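Long-range contacts in U4/U6 snRNA-associated-splicing factor PRP24 (Saccharomyces cerevisiae, PDB 4N0T), which binds U6 snRNA and serves as a recycling factor of the spliceosome, the machinery that removes introns from pre-messenger RNA: residues H37-D42 / F50-F55; V110-I115 / A129-T134; T280-F285 / A323-R328. All coordinates share one frame; numbering follows the deposited sequence.

All three contacts pair strands of RNA recognition motif sheets, each in a different domain. Contacts 1 and 2 are the hairpins of neighbouring domains, RRM 1 and RRM 2; their centres lie 11 Å apart and they touch directly, above all through the salt bridge from Arg52 NE to Asp132 OD2 at 2.6 Å. Contact 3 joins two inner strands of the occluded domain and stands alone, its centre 39 Å from that of contact 1 and 35 Å from that of contact 2. The RNA distinguishes them further: Tyr130 of contact 2 meets nucleotides of chain B, whereas the nearest atoms of contacts 1 and 3 stay about 6 Å and about 11 Å from it.

Contact 1: H37-D42 / F50-F55; sequences HVDVAD and FARIEF
Asp39 and Arg52 face each other across antiparallel strands, their side chains lying alongside and pointing the same way. The Asp39 OD2 to Arg52 NH1 salt bridge is long, 3.6 Å, and the carboxylate and guanidinium planes are turned 46° apart. A water bridges the pair, accepting from Arg52 NH1 and donating to Asp39 OD2 at 2.7 Å and to Arg52 O. His37 ND1 adds a weak, bent bond to Asp39 OD2 from within its own strand.

Beneath them the backbones exchange paired hydrogen bonds, among them Arg52 N to Asp39 O at 2.8 Å and Glu54 N to His37 O at 2.9 Å. On the reverse face beta-branched Val38, Val40 and Ile53, with small Ala51, make an apolar side: Val38 CG2 meets Ile53 CG2 at 4.2 Å, and Val40 CG2 lies 4.3 Å from Ala51 CB. Val38 and Ile53 also pack on helix 22-29.

With CG anti to the backbone N (chi1 170°), the extended chain of Arg52 leans along its own strand toward Glu54, which lays the guanidinium beside Glu54 and Asp39. There NH2 pairs with Glu54 OE1 at 3.6 Å and NE with Asp132 of RRM 2, while Glu54 OE2 turns to Arg4. This is the beta2-beta3 hairpin of an RNA recognition motif, in which Arg52 occupies the fifth RNP1 position, commonly aromatic, and serves a domain interface.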
# COMPACT_ATOMS: atom_id res chain seq x y z
N HIS A 37 -4.18 -13.12 17.64
CA HIS A 37 -2.81 -13.23 17.16
C HIS A 37 -1.80 -13.16 18.31
O HIS A 37 -2.04 -12.47 19.31
CB HIS A 37 -2.51 -12.14 16.13
CG HIS A 37 -1.31 -12.43 15.28
ND1 HIS A 37 -0.07 -11.87 15.51
CD2 HIS A 37 -1.16 -13.25 14.22
CE1 HIS A 37 0.79 -12.32 14.62
NE2 HIS A 37 0.16 -13.16 13.82
N VAL A 38 -0.69 -13.86 18.16
CA VAL A 38 0.41 -13.82 19.12
C VAL A 38 1.73 -13.59 18.40
O VAL A 38 2.04 -14.30 17.45
CB VAL A 38 0.52 -15.15 19.88
CG1 VAL A 38 1.76 -15.15 20.77
CG2 VAL A 38 -0.73 -15.40 20.72
N ASP A 39 2.48 -12.58 18.82
CA ASP A 39 3.87 -12.42 18.36
C ASP A 39 4.83 -12.55 19.54
O ASP A 39 4.55 -12.03 20.62
CB ASP A 39 4.07 -11.06 17.71
CG ASP A 39 3.25 -10.90 16.45
OD1 ASP A 39 3.57 -11.56 15.45
OD2 ASP A 39 2.28 -10.10 16.47
N VAL A 40 5.94 -13.26 19.35
CA VAL A 40 6.98 -13.36 20.36
C VAL A 40 8.28 -12.81 19.76
O VAL A 40 8.57 -13.05 18.59
CB VAL A 40 7.18 -14.81 20.84
CG1 VAL A 40 8.23 -14.88 21.94
CG2 VAL A 40 5.87 -15.38 21.36
N ALA A 41 9.04 -12.06 20.55
CA ALA A 41 10.32 -11.50 20.09
C ALA A 41 11.35 -11.60 21.21
O ALA A 41 11.01 -11.46 22.39
CB ALA A 41 10.16 -10.05 19.68
N ASP A 42 12.60 -11.82 20.83
CA ASP A 42 13.68 -11.85 21.80
C ASP A 42 13.92 -10.46 22.37
O ASP A 42 13.77 -9.46 21.67
CB ASP A 42 14.98 -12.33 21.14
CG ASP A 42 14.99 -13.81 20.84
OD1 ASP A 42 14.18 -14.56 21.44
OD2 ASP A 42 15.83 -14.23 20.02
N PHE A 50 9.69 -11.07 24.82
CA PHE A 50 8.47 -10.27 24.89
C PHE A 50 7.39 -10.99 24.09
O PHE A 50 7.69 -11.76 23.17
CB PHE A 50 8.68 -8.91 24.21
CG PHE A 50 9.57 -7.96 24.96
CD1 PHE A 50 9.05 -7.15 25.97
CD2 PHE A 50 10.91 -7.82 24.62
CE1 PHE A 50 9.86 -6.23 26.63
CE2 PHE A 50 11.72 -6.91 25.27
CZ PHE A 50 11.20 -6.11 26.28
N ALA A 51 6.12 -10.73 24.41
CA ALA A 51 5.02 -11.19 23.57
C ALA A 51 3.99 -10.09 23.39
O ALA A 51 3.73 -9.30 24.30
CB ALA A 51 4.36 -12.44 24.14
N ARG A 52 3.40 -10.04 22.20
CA ARG A 52 2.24 -9.22 21.94
C ARG A 52 1.08 -10.18 21.75
O ARG A 52 1.17 -11.11 20.96
CB ARG A 52 2.45 -8.40 20.66
CG ARG A 52 1.23 -7.68 20.16
CD ARG A 52 1.53 -7.03 18.81
NE ARG A 52 0.41 -6.26 18.31
CZ ARG A 52 -0.59 -6.78 17.61
NH1 ARG A 52 -0.58 -8.07 17.32
NH2 ARG A 52 -1.58 -6.01 17.18
N ILE A 53 -0.01 -9.98 22.50
CA ILE A 53 -1.17 -10.86 22.37
C ILE A 53 -2.39 -10.01 22.07
O ILE A 53 -2.78 -9.14 22.88
CB ILE A 53 -1.41 -11.71 23.64
CG1 ILE A 53 -0.15 -12.48 24.03
CG2 ILE A 53 -2.57 -12.70 23.42
CD1 ILE A 53 -0.28 -13.17 25.39
N GLU A 54 -2.99 -10.23 20.90
CA GLU A 54 -4.20 -9.52 20.53
C GLU A 54 -5.38 -10.43 20.83
O GLU A 54 -5.52 -11.50 20.22
CB GLU A 54 -4.17 -9.13 19.05
CG GLU A 54 -5.41 -8.36 18.63
CD GLU A 54 -5.39 -7.97 17.17
OE1 GLU A 54 -4.35 -8.19 16.51
OE2 GLU A 54 -6.42 -7.45 16.69
N PHE A 55 -6.23 -10.02 21.77
CA PHE A 55 -7.39 -10.82 22.15
C PHE A 55 -8.59 -10.45 21.29
O PHE A 55 -8.65 -9.34 20.76
CB PHE A 55 -7.73 -10.61 23.63
CG PHE A 55 -6.80 -11.35 24.55
CD1 PHE A 55 -7.04 -12.68 24.86
CD2 PHE A 55 -5.68 -10.73 25.07
CE1 PHE A 55 -6.17 -13.39 25.70
CE2 PHE A 55 -4.81 -11.42 25.89
CZ PHE A 55 -5.06 -12.75 26.21
O HOH W 1 0.21 -10.26 18.18

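Contact 2: V110-I115 / A129-T134; sequences VVALSI and AYIDVT. With nucleotides of chain B.
A classic beta bulge marks the beta2-beta3 hairpin of RRM 2, where Leu113 and Ser114 both face Asp132. Leu113 N donates to Asp132 O at 2.9 Å, and Asp132 N returns a bond to Ser114 O at 3.0 Å. The extra residue turns the chain a corner at Leu113. On the Val111 side of the bulge a water joins the strands, donating to Val111 O and accepting from Thr134 N at 2.8 Å.

One face is apolar. Ile115 and Ile131 lie side by side, Ile115 CG1 4.1 Å from Ile131 CG2, and both reach helix 98-107. At the open end of the hairpin, beyond the bulge, Val110 CG1 meets Val133 CG1 at 3.6 Å, branched side chains that fill the space beside helix 136-146.

The other face is mixed: Leu113 at the bulge, then Ser114 and Asp132, then Tyr130. Leu113 crosses Thr134 at about a right angle, CD1 touching CG2 at 3.8 Å, and packs on Ala41 and Phe50 of RRM 1. Tyr130, at the fifth RNP1 position, has CG anti to its carbonyl carbon (chi1 -73°) and swings its ring clear of the neighbouring strand to meet RNA. The base of G21 of chain B lies over one ring face, its C6 above the ring centre at a height of 3.5 Å, while Tyr130 OH donates to N3 of A20 of chain B at 2.8 Å. A tyrosine suits both tasks, offering a flat surface and a hydroxyl at its end.

Asp132 OD1 takes a bond from Thr86, and OD2 is shared by Arg52 and Arg116. Two guanidinium groups at one buried carboxylate would probably keep Asp132 ionised. Through Arg52 the residue opposite the bulge also ties RRM 2 to RRM 1.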
# COMPACT_ATOMS: atom_id res chain seq x y z
N VAL A 110 16.16 -1.26 18.78
CA VAL A 110 14.77 -1.30 19.18
C VAL A 110 14.14 -2.64 18.77
O VAL A 110 14.17 -3.01 17.60
CB VAL A 110 13.98 -0.15 18.52
CG1 VAL A 110 12.47 -0.32 18.77
CG2 VAL A 110 14.47 1.19 19.06
N VAL A 111 13.60 -3.37 19.75
CA VAL A 111 12.93 -4.63 19.47
C VAL A 111 11.58 -4.34 18.82
O VAL A 111 10.85 -3.47 19.29
CB VAL A 111 12.69 -5.41 20.77
CG1 VAL A 111 11.86 -6.67 20.50
CG2 VAL A 111 14.03 -5.75 21.43
N ALA A 112 11.27 -5.03 17.72
CA ALA A 112 9.96 -4.89 17.07
C ALA A 112 9.13 -6.13 17.30
O ALA A 112 9.57 -7.26 17.02
CB ALA A 112 10.13 -4.63 15.59
N LEU A 113 7.91 -5.94 17.79
CA LEU A 113 7.00 -7.06 18.01
C LEU A 113 6.16 -7.43 16.79
O LEU A 113 5.86 -8.60 16.56
CB LEU A 113 6.09 -6.76 19.20
CG LEU A 113 6.72 -6.92 20.58
CD1 LEU A 113 5.91 -6.15 21.60
CD2 LEU A 113 6.76 -8.39 20.93
N SER A 114 5.76 -6.42 16.01
CA SER A 114 4.83 -6.68 14.91
C SER A 114 4.99 -5.57 13.88
O SER A 114 5.11 -4.41 14.24
CB SER A 114 3.39 -6.69 15.44
OG SER A 114 2.44 -6.80 14.37
N ILE A 115 5.05 -5.96 12.62
CA ILE A 115 5.12 -5.00 11.53
C ILE A 115 4.01 -5.37 10.56
O ILE A 115 3.95 -6.50 10.07
CB ILE A 115 6.50 -5.04 10.83
CG1 ILE A 115 7.59 -4.66 11.83
CG2 ILE A 115 6.56 -4.04 9.67
CD1 ILE A 115 9.00 -5.04 11.36
N ALA A 129 3.19 1.42 6.99
CA ALA A 129 3.27 0.29 7.92
C ALA A 129 2.97 0.72 9.33
O ALA A 129 3.27 1.86 9.72
CB ALA A 129 4.66 -0.38 7.86
N TYR A 130 2.40 -0.20 10.10
CA TYR A 130 2.28 -0.03 11.54
C TYR A 130 3.30 -0.93 12.22
O TYR A 130 3.51 -2.08 11.80
CB TYR A 130 0.87 -0.39 12.02
CG TYR A 130 -0.16 0.63 11.64
CD1 TYR A 130 -0.42 1.72 12.46
CD2 TYR A 130 -0.84 0.52 10.44
CE1 TYR A 130 -1.36 2.67 12.10
CE2 TYR A 130 -1.78 1.46 10.07
CZ TYR A 130 -2.03 2.52 10.90
OH TYR A 130 -2.96 3.45 10.49
N ILE A 131 3.95 -0.40 13.25
CA ILE A 131 4.97 -1.16 13.95
C ILE A 131 4.72 -1.04 15.44
O ILE A 131 4.62 0.08 15.96
CB ILE A 131 6.38 -0.60 13.68
CG1 ILE A 131 6.66 -0.57 12.18
CG2 ILE A 131 7.43 -1.47 14.38
CD1 ILE A 131 7.56 0.59 11.77
N ASP A 132 4.64 -2.18 16.13
CA ASP A 132 4.54 -2.18 17.58
C ASP A 132 5.92 -2.46 18.19
O ASP A 132 6.59 -3.41 17.78
CB ASP A 132 3.57 -3.25 18.07
CG ASP A 132 2.12 -2.93 17.72
OD1 ASP A 132 1.81 -1.74 17.48
OD2 ASP A 132 1.31 -3.88 17.71
N VAL A 133 6.32 -1.60 19.12
CA VAL A 133 7.55 -1.82 19.88
C VAL A 133 7.21 -2.12 21.33
O VAL A 133 6.04 -2.30 21.66
CB VAL A 133 8.53 -0.64 19.72
CG1 VAL A 133 8.92 -0.51 18.28
CG2 VAL A 133 7.90 0.67 20.22
N THR A 134 8.22 -2.20 22.21
CA THR A 134 7.96 -2.68 23.56
C THR A 134 7.81 -1.61 24.63
O THR A 134 7.45 -1.92 25.77
CB THR A 134 9.05 -3.66 24.02
OG1 THR A 134 10.30 -2.98 24.08
CG2 THR A 134 9.15 -4.83 23.05
P G B 21 -6.51 3.04 6.65
OP1 G B 21 -7.00 3.61 5.36
OP2 G B 21 -7.56 2.77 7.69
O5' G B 21 -5.69 1.72 6.35
C5' G B 21 -4.93 1.10 7.37
C4' G B 21 -4.46 -0.27 6.96
O4' G B 21 -3.51 -0.75 7.95
C3' G B 21 -5.54 -1.34 6.91
O3' G B 21 -5.02 -2.38 6.09
C2' G B 21 -5.55 -1.83 8.35
O2' G B 21 -6.18 -3.08 8.52
C1' G B 21 -4.05 -1.90 8.59
N9 G B 21 -3.62 -1.84 9.98
C8 G B 21 -2.75 -2.75 10.52
N7 G B 21 -2.47 -2.47 11.76
C5 G B 21 -3.16 -1.32 12.04
C6 G B 21 -3.19 -0.56 13.23
O6 G B 21 -2.62 -0.80 14.31
N1 G B 21 -4.02 0.54 13.10
C2 G B 21 -4.69 0.89 11.95
N2 G B 21 -5.43 2.01 12.00
N3 G B 21 -4.67 0.19 10.83
C4 G B 21 -3.88 -0.89 10.94
P A B 20 -3.14 8.10 3.90
OP1 A B 20 -3.29 7.53 2.54
OP2 A B 20 -3.85 9.37 4.22
O5' A B 20 -3.60 7.03 4.98
C5' A B 20 -3.21 5.65 4.89
C4' A B 20 -3.55 4.91 6.16
O4' A B 20 -2.61 5.31 7.19
C3' A B 20 -4.95 5.19 6.72
O3' A B 20 -5.44 4.01 7.36
C2' A B 20 -4.68 6.25 7.78
O2' A B 20 -5.64 6.30 8.81
C1' A B 20 -3.31 5.82 8.31
N9 A B 20 -2.54 6.92 8.88
C8 A B 20 -2.16 8.09 8.27
N7 A B 20 -1.52 8.91 9.07
C5 A B 20 -1.47 8.23 10.28
C6 A B 20 -0.92 8.56 11.54
N6 A B 20 -0.30 9.71 11.78
N1 A B 20 -1.06 7.65 12.54
C2 A B 20 -1.71 6.51 12.30
N3 A B 20 -2.27 6.10 11.16
C4 A B 20 -2.10 7.01 10.19
O HOH W 2 10.96 -1.95 21.71

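Contact 3: T280-F285 / A323-R328; sequences TLICLF and AIIIFR
Ile282, Ile325 and Phe327 form an apolar cluster between the beta1 and beta3 strands, two neighbouring inner strands of an occluded RNA recognition motif. Ile282 CG1, set between its backbone N and carbonyl carbon (chi1 70°), meets the edge of the Phe327 ring 3.8 Å from CE2, and CD1 lies in the ring plane. Ile325 CG2 rides over one face of that ring, 3.4 Å above its plane and toward the rim. An alanine in place of Phe327 takes away this ring, and would probably leave a gap between Ile282, Ile325 and helix 330-340 at Ala333 and Met336.

On the reverse face Leu281 CB touches Ile324 CG2 at 4.0 Å and Cys283 SG touches Ile324 CG1 at 3.9 Å. Branched and compact side chains suit a surface covered by helices 258-270 and 355-365, which occupy the side that RRMs commonly offer to RNA.

Backbone bonds fasten the strands; that from Ile325 N to Ile282 O is nearly straight at 174°. At the margin Thr280 turns OG1 to Glu277 O, while Thr280 O, lying at the edge of the Phe327 ring, receives Phe327 N at 2.7 Å.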
# COMPACT_ATOMS: atom_id res chain seq x y z
N THR A 280 3.13 -11.19 -25.52
CA THR A 280 4.26 -10.49 -24.89
C THR A 280 4.19 -10.51 -23.36
O THR A 280 5.08 -9.99 -22.68
CB THR A 280 4.38 -9.03 -25.35
OG1 THR A 280 3.26 -8.27 -24.84
CG2 THR A 280 4.42 -8.93 -26.87
N LEU A 281 3.12 -11.08 -22.81
CA LEU A 281 2.96 -11.09 -21.35
C LEU A 281 2.89 -12.49 -20.74
O LEU A 281 2.56 -13.47 -21.41
CB LEU A 281 1.73 -10.28 -20.93
CG LEU A 281 0.32 -10.75 -21.32
CD1 LEU A 281 -0.24 -11.77 -20.33
CD2 LEU A 281 -0.63 -9.56 -21.44
N ILE A 282 3.19 -12.57 -19.45
CA ILE A 282 2.93 -13.77 -18.68
C ILE A 282 2.28 -13.37 -17.36
O ILE A 282 2.33 -12.21 -16.96
CB ILE A 282 4.22 -14.57 -18.36
CG1 ILE A 282 5.07 -13.81 -17.33
CG2 ILE A 282 5.01 -14.87 -19.63
CD1 ILE A 282 6.30 -14.59 -16.89
N CYS A 283 1.65 -14.33 -16.69
CA CYS A 283 1.13 -14.09 -15.36
C CYS A 283 1.93 -14.90 -14.37
O CYS A 283 2.39 -16.00 -14.68
CB CYS A 283 -0.33 -14.54 -15.27
SG CYS A 283 -1.43 -13.50 -16.27
N LEU A 284 2.12 -14.34 -13.18
CA LEU A 284 2.70 -15.07 -12.05
C LEU A 284 1.64 -15.21 -10.97
O LEU A 284 0.91 -14.26 -10.69
CB LEU A 284 3.90 -14.29 -11.49
CG LEU A 284 5.09 -14.09 -12.43
CD1 LEU A 284 6.23 -13.42 -11.67
CD2 LEU A 284 5.57 -15.44 -13.02
N PHE A 285 1.53 -16.39 -10.37
CA PHE A 285 0.49 -16.64 -9.38
C PHE A 285 0.86 -17.94 -8.65
O PHE A 285 1.63 -18.73 -9.20
CB PHE A 285 -0.86 -16.80 -10.08
CG PHE A 285 -0.85 -17.78 -11.22
CD1 PHE A 285 -0.45 -17.40 -12.49
CD2 PHE A 285 -1.26 -19.10 -11.02
CE1 PHE A 285 -0.44 -18.30 -13.55
CE2 PHE A 285 -1.26 -20.00 -12.07
CZ PHE A 285 -0.85 -19.60 -13.33
N ALA A 323 -0.14 -11.42 -10.86
CA ALA A 323 0.41 -10.22 -11.46
C ALA A 323 0.68 -10.52 -12.92
O ALA A 323 0.98 -11.66 -13.29
CB ALA A 323 1.70 -9.80 -10.75
N ILE A 324 0.54 -9.49 -13.74
CA ILE A 324 0.87 -9.58 -15.15
C ILE A 324 2.21 -8.91 -15.38
O ILE A 324 2.47 -7.80 -14.89
CB ILE A 324 -0.17 -8.87 -16.01
CG1 ILE A 324 -1.51 -9.61 -15.91
CG2 ILE A 324 0.30 -8.77 -17.46
CD1 ILE A 324 -2.69 -8.86 -16.55
N ILE A 325 3.10 -9.62 -16.08
CA ILE A 325 4.38 -9.05 -16.45
C ILE A 325 4.38 -8.91 -17.96
O ILE A 325 4.23 -9.90 -18.68
CB ILE A 325 5.55 -9.97 -16.09
CG1 ILE A 325 5.39 -10.56 -14.68
CG2 ILE A 325 6.87 -9.21 -16.24
CD1 ILE A 325 5.51 -9.54 -13.58
N ILE A 326 4.53 -7.68 -18.45
CA ILE A 326 4.53 -7.46 -19.89
C ILE A 326 5.97 -7.27 -20.32
O ILE A 326 6.68 -6.41 -19.77
CB ILE A 326 3.71 -6.24 -20.27
CG1 ILE A 326 2.29 -6.37 -19.72
CG2 ILE A 326 3.68 -6.06 -21.78
CD1 ILE A 326 1.40 -5.18 -20.10
N PHE A 327 6.43 -8.10 -21.25
CA PHE A 327 7.80 -8.02 -21.73
C PHE A 327 7.82 -7.32 -23.09
O PHE A 327 6.78 -6.86 -23.55
CB PHE A 327 8.41 -9.42 -21.84
CG PHE A 327 8.56 -10.12 -20.52
CD1 PHE A 327 9.59 -9.77 -19.66
CD2 PHE A 327 7.67 -11.12 -20.14
CE1 PHE A 327 9.74 -10.42 -18.43
CE2 PHE A 327 7.81 -11.76 -18.91
CZ PHE A 327 8.85 -11.41 -18.05
N ARG A 328 8.98 -7.26 -23.72
CA ARG A 328 9.11 -6.47 -24.95
C ARG A 328 8.88 -7.26 -26.23
O ARG A 328 8.51 -6.69 -27.26
CB ARG A 328 10.45 -5.73 -24.98
CG ARG A 328 10.74 -5.02 -23.67
CD ARG A 328 11.23 -3.60 -23.87
NE ARG A 328 10.22 -2.59 -23.55
CZ ARG A 328 10.45 -1.53 -22.79
NH1 ARG A 328 11.66 -1.33 -22.27
NH2 ARG A 328 9.48 -0.66 -22.55